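Local coordinates for binding domain (Hc) of Paraclostridial Mosquitocidal Protein 1 (Paraclostridium bifermentans, PDB 6HOX) that targets host nerve cells as the receptor-binding part of a botulinum-like neurotoxin that acts on Anopheles mosquitoes, at residues A[88-98]-A[219-230]. Residues are numbered along the deposited sequence; the frame is centred on the assembly and turned at random.
Sequences DFTISFWIRVP and IRLDQFNIYQRA
Two neighbouring antiparallel strands of a concanavalin-like sheet meet here, T90, S92, W94 and R96 forming hydrogen-bonded pairs with Y227, N225, D222 and R220. Between S92 and W94 the register slips by one at a beta bulge, where Q223 takes up a left-handed backbone conformation. A water bonded to S92 OG donates to Q223 O at the bulge. On the face of T90 and R96, the flat guanidinium groups of R96 and R220 stack with planes 8° apart, NH1 of R96 lying 3.2 Å from NH1 of R220. The R96 chain runs straight, whereas R220 bends at chi3 (-74°) to lie over it; a salt bridge from R220 NH2 to D441 probably eases the like charges, while R96 NE is hydrogen-bonded to N164 O. A second water accepts from R220 NE and donates to R96 O. The other face belongs to the core of this N-terminal jelly-roll subdomain, where strand 122-128 packs against F93 and F224. These rings are slid apart, centroids separated by 5.5 Å, and F93 CB touches F224 CD2 at 3.7 Å. I91 CG2 reaches F224 CZ at 3.6 Å; F93 CD2 meets L221 CD1 at 3.7 Å. Beyond Y227, T90 OG1 donates to R229 O at 2.7 Å, in the carbonyl plane on a lone pair, and accepts a hydrogen bond from L231 N, tying the turn after strand 219-227 to strand 89-96.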
loop_
_atom_site.group_PDB
_atom_site.type_symbol
_atom_site.label_atom_id
_atom_site.label_comp_id
_atom_site.label_asym_id
_atom_site.label_seq_id
_atom_site.Cartn_x
_atom_site.Cartn_y
_atom_site.Cartn_z
ATOM N N ASP A 88 16.013 15.684 -19.945
ATOM C CA ASP A 88 15.640 14.448 -19.240
ATOM C C ASP A 88 14.770 14.819 -18.028
ATOM O O ASP A 88 14.904 15.900 -17.474
ATOM C CB ASP A 88 16.879 13.669 -18.789
ATOM C CG ASP A 88 17.809 13.256 -19.917
ATOM O OD1 ASP A 88 17.350 13.206 -21.086
ATOM O OD2 ASP A 88 18.996 12.995 -19.621
ATOM N N PHE A 89 13.875 13.925 -17.604
ATOM C CA PHE A 89 13.135 14.194 -16.366
ATOM C C PHE A 89 12.649 12.883 -15.738
ATOM O O PHE A 89 12.670 11.819 -16.384
ATOM C CB PHE A 89 11.989 15.179 -16.605
ATOM C CG PHE A 89 10.915 14.701 -17.546
ATOM C CD1 PHE A 89 11.033 14.900 -18.914
ATOM C CD2 PHE A 89 9.788 14.056 -17.065
ATOM C CE1 PHE A 89 10.043 14.460 -19.780
ATOM C CE2 PHE A 89 8.798 13.620 -17.931
ATOM C CZ PHE A 89 8.929 13.822 -19.290
ATOM N N THR A 90 12.270 12.994 -14.458
ATOM C CA THR A 90 11.637 11.943 -13.702
ATOM C C THR A 90 10.380 12.503 -13.025
ATOM O O THR A 90 10.377 13.641 -12.529
ATOM C CB THR A 90 12.607 11.343 -12.676
ATOM O OG1 THR A 90 13.696 10.812 -13.433
ATOM C CG2 THR A 90 11.984 10.259 -11.821
ATOM N N ILE A 91 9.312 11.705 -13.085
ATOM C CA ILE A 91 8.108 11.898 -12.339
ATOM C C ILE A 91 8.003 10.737 -11.337
ATOM O O ILE A 91 8.111 9.579 -11.734
ATOM C CB ILE A 91 6.889 11.976 -13.284
ATOM C CG1 ILE A 91 6.905 13.260 -14.119
ATOM C CG2 ILE A 91 5.582 11.840 -12.506
ATOM C CD1 ILE A 91 5.821 13.339 -15.177
ATOM N N SER A 92 7.779 11.061 -10.060
ATOM C CA SER A 92 7.469 10.061 -9.015
ATOM C C SER A 92 6.257 10.511 -8.190
ATOM O O SER A 92 5.946 11.696 -8.107
ATOM C CB SER A 92 8.664 9.747 -8.144
ATOM O OG SER A 92 9.034 10.820 -7.288
ATOM N N PHE A 93 5.541 9.538 -7.623
ATOM C CA PHE A 93 4.391 9.833 -6.778
ATOM C C PHE A 93 3.907 8.572 -6.059
ATOM O O PHE A 93 4.027 7.403 -6.559
ATOM C CB PHE A 93 3.238 10.433 -7.597
ATOM C CG PHE A 93 2.748 9.602 -8.758
ATOM C CD1 PHE A 93 3.358 9.687 -10.000
ATOM C CD2 PHE A 93 1.655 8.768 -8.624
ATOM C CE1 PHE A 93 2.919 8.926 -11.068
ATOM C CE2 PHE A 93 1.189 8.036 -9.703
ATOM C CZ PHE A 93 1.832 8.102 -10.919
ATOM N N TRP A 94 3.332 8.825 -4.877
ATOM C CA TRP A 94 2.548 7.845 -4.157
ATOM C C TRP A 94 1.102 7.979 -4.615
ATOM O O TRP A 94 0.585 9.102 -4.682
ATOM C CB TRP A 94 2.665 8.067 -2.652
ATOM C CG TRP A 94 3.938 7.551 -2.065
ATOM C CD1 TRP A 94 5.036 8.271 -1.694
ATOM C CD2 TRP A 94 4.239 6.176 -1.767
ATOM N NE1 TRP A 94 5.991 7.445 -1.169
ATOM C CE2 TRP A 94 5.528 6.155 -1.191
ATOM C CE3 TRP A 94 3.537 4.970 -1.904
ATOM C CZ2 TRP A 94 6.136 4.966 -0.792
ATOM C CZ3 TRP A 94 4.132 3.799 -1.482
ATOM C CH2 TRP A 94 5.413 3.802 -0.932
ATOM N N ILE A 95 0.473 6.839 -4.903
ATOM C CA ILE A 95 -0.906 6.784 -5.315
ATOM C C ILE A 95 -1.623 5.673 -4.547
ATOM O O ILE A 95 -1.065 4.597 -4.289
ATOM C CB ILE A 95 -1.029 6.600 -6.841
ATOM C CG1 ILE A 95 -2.414 7.044 -7.324
ATOM C CG2 ILE A 95 -0.698 5.182 -7.273
ATOM C CD1 ILE A 95 -2.579 7.000 -8.836
ATOM N N ARG A 96 -2.868 5.956 -4.171
ATOM C CA ARG A 96 -3.758 4.964 -3.630
ATOM C C ARG A 96 -5.064 5.039 -4.418
ATOM O O ARG A 96 -5.793 6.030 -4.315
ATOM C CB ARG A 96 -3.975 5.191 -2.133
ATOM C CG ARG A 96 -4.649 4.030 -1.415
ATOM C CD ARG A 96 -4.844 4.321 0.055
ATOM N NE ARG A 96 -5.582 3.280 0.760
ATOM C CZ ARG A 96 -5.975 3.367 2.028
ATOM N NH1 ARG A 96 -5.851 4.507 2.684
ATOM N NH2 ARG A 96 -6.514 2.325 2.636
ATOM N N VAL A 97 -5.295 4.011 -5.231
ATOM C CA VAL A 97 -6.453 3.858 -6.069
ATOM C C VAL A 97 -7.384 2.822 -5.466
ATOM O O VAL A 97 -6.931 1.724 -5.143
ATOM C CB VAL A 97 -6.038 3.421 -7.480
ATOM C CG1 VAL A 97 -7.241 3.238 -8.392
ATOM C CG2 VAL A 97 -5.010 4.376 -8.078
ATOM N N PRO A 98 -8.709 3.096 -5.355
ATOM C CA PRO A 98 -9.640 2.149 -4.737
ATOM C C PRO A 98 -9.589 0.770 -5.408
ATOM O O PRO A 98 -9.321 0.666 -6.600
ATOM C CB PRO A 98 -11.012 2.817 -4.918
ATOM C CG PRO A 98 -10.661 4.288 -4.935
ATOM C CD PRO A 98 -9.390 4.338 -5.762
ATOM N N ILE A 219 -9.154 9.374 -5.797
ATOM C CA ILE A 219 -7.766 8.962 -5.745
ATOM C C ILE A 219 -7.083 9.734 -4.625
ATOM O O ILE A 219 -7.382 10.895 -4.411
ATOM C CB ILE A 219 -7.080 9.217 -7.100
ATOM C CG1 ILE A 219 -7.796 8.504 -8.249
ATOM C CG2 ILE A 219 -5.607 8.863 -7.037
ATOM C CD1 ILE A 219 -7.672 7.012 -8.222
ATOM N N ARG A 220 -6.154 9.079 -3.935
ATOM C CA ARG A 220 -5.286 9.755 -2.994
ATOM C C ARG A 220 -3.881 9.777 -3.593
ATOM O O ARG A 220 -3.398 8.764 -4.130
ATOM C CB ARG A 220 -5.418 9.102 -1.613
ATOM C CG ARG A 220 -6.765 9.399 -0.973
ATOM C CD ARG A 220 -7.165 8.454 0.137
ATOM N NE ARG A 220 -7.575 7.160 -0.359
ATOM C CZ ARG A 220 -8.081 6.191 0.400
ATOM N NH1 ARG A 220 -8.266 6.402 1.697
ATOM N NH2 ARG A 220 -8.413 5.031 -0.145
ATOM N N LEU A 221 -3.245 10.948 -3.506
ATOM C CA LEU A 221 -2.014 11.261 -4.243
ATOM C C LEU A 221 -1.075 12.053 -3.326
ATOM O O LEU A 221 -1.499 13.027 -2.698
ATOM C CB LEU A 221 -2.425 12.051 -5.490
ATOM C CG LEU A 221 -1.370 12.263 -6.575
ATOM C CD1 LEU A 221 -1.030 10.954 -7.290
ATOM C CD2 LEU A 221 -1.853 13.313 -7.570
ATOM N N ASP A 222 0.190 11.628 -3.234
ATOM C CA ASP A 222 1.139 12.257 -2.340
ATOM C C ASP A 222 2.549 12.252 -2.949
ATOM O O ASP A 222 2.951 11.332 -3.643
ATOM C CB ASP A 222 1.098 11.612 -0.949
ATOM C CG ASP A 222 1.757 12.476 0.125
ATOM O OD1 ASP A 222 1.730 13.724 -0.037
ATOM O OD2 ASP A 222 2.314 11.907 1.095
ATOM N N GLN A 223 3.314 13.301 -2.637
ATOM C CA GLN A 223 4.705 13.443 -3.064
ATOM C C GLN A 223 4.789 13.268 -4.592
ATOM O O GLN A 223 5.597 12.466 -5.092
ATOM C CB GLN A 223 5.616 12.452 -2.336
ATOM C CG GLN A 223 5.530 12.517 -0.809
ATOM C CD GLN A 223 5.993 13.853 -0.277
ATOM O OE1 GLN A 223 5.249 14.589 0.366
ATOM N NE2 GLN A 223 7.221 14.206 -0.592
ATOM N N PHE A 224 3.960 14.018 -5.331
ATOM C CA PHE A 224 4.098 14.055 -6.763
ATOM C C PHE A 224 5.261 14.992 -7.088
ATOM O O PHE A 224 5.168 16.222 -6.930
ATOM C CB PHE A 224 2.804 14.452 -7.465
ATOM C CG PHE A 224 2.871 14.365 -8.969
ATOM C CD1 PHE A 224 3.525 15.334 -9.715
ATOM C CD2 PHE A 224 2.262 13.311 -9.639
ATOM C CE1 PHE A 224 3.554 15.263 -11.103
ATOM C CE2 PHE A 224 2.296 13.234 -11.023
ATOM C CZ PHE A 224 2.948 14.206 -11.751
ATOM N N ASN A 225 6.373 14.372 -7.476
ATOM C CA ASN A 225 7.633 15.014 -7.607
ATOM C C ASN A 225 8.040 15.015 -9.078
ATOM O O ASN A 225 7.801 14.034 -9.778
ATOM C CB ASN A 225 8.713 14.324 -6.775
ATOM C CG ASN A 225 8.450 14.399 -5.291
ATOM O OD1 ASN A 225 7.512 15.068 -4.856
ATOM N ND2 ASN A 225 9.259 13.682 -4.523
ATOM N N ILE A 226 8.631 16.133 -9.515
ATOM C CA ILE A 226 9.332 16.234 -10.811
ATOM C C ILE A 226 10.805 16.540 -10.537
ATOM O O ILE A 226 11.137 17.424 -9.745
ATOM C CB ILE A 226 8.704 17.300 -11.729
ATOM C CG1 ILE A 226 7.210 17.046 -11.952
ATOM C CG2 ILE A 226 9.489 17.357 -13.037
ATOM C CD1 ILE A 226 6.463 18.198 -12.568
ATOM N N TYR A 227 11.674 15.776 -11.196
ATOM C CA TYR A 227 13.105 15.922 -11.122
ATOM C C TYR A 227 13.603 16.251 -12.526
ATOM O O TYR A 227 13.057 15.719 -13.508
ATOM C CB TYR A 227 13.808 14.646 -10.652
ATOM C CG TYR A 227 13.360 14.107 -9.320
ATOM C CD1 TYR A 227 12.191 13.365 -9.201
ATOM C CD2 TYR A 227 14.113 14.311 -8.177
ATOM C CE1 TYR A 227 11.768 12.869 -7.973
ATOM C CE2 TYR A 227 13.714 13.812 -6.946
ATOM C CZ TYR A 227 12.531 13.102 -6.843
ATOM O OH TYR A 227 12.134 12.628 -5.637
ATOM N N GLN A 228 14.660 17.074 -12.591
ATOM C CA GLN A 228 15.192 17.595 -13.853
ATOM C C GLN A 228 16.319 16.689 -14.367
ATOM O O GLN A 228 17.198 17.142 -15.081
ATOM C CB GLN A 228 15.684 19.035 -13.661
ATOM C CG GLN A 228 16.950 19.134 -12.815
ATOM C CD GLN A 228 17.289 20.556 -12.431
ATOM O OE1 GLN A 228 16.789 21.518 -13.016
ATOM N NE2 GLN A 228 18.165 20.692 -11.448
ATOM N N ARG A 229 16.263 15.403 -14.017
ATOM C CA ARG A 229 17.161 14.380 -14.519
ATOM C C ARG A 229 16.370 13.070 -14.607
ATOM O O ARG A 229 15.361 12.917 -13.918
ATOM C CB ARG A 229 18.353 14.248 -13.559
ATOM C CG ARG A 229 19.480 13.363 -14.063
ATOM C CD ARG A 229 20.737 13.510 -13.226
ATOM N NE ARG A 229 20.525 13.137 -11.833
ATOM C CZ ARG A 229 20.561 11.894 -11.369
ATOM N NH1 ARG A 229 20.569 10.870 -12.204
ATOM N NH2 ARG A 229 20.592 11.680 -10.067
ATOM N N ALA A 230 16.835 12.148 -15.454
ATOM C CA ALA A 230 16.306 10.790 -15.539
ATOM C C ALA A 230 17.060 9.914 -14.540
ATOM O O ALA A 230 18.229 9.668 -14.748
ATOM C CB ALA A 230 16.472 10.245 -16.934
HETATM O O HOH W 1 7.615 10.481 -4.861
HETATM O O HOH W 2 -8.172 6.352 -2.891
#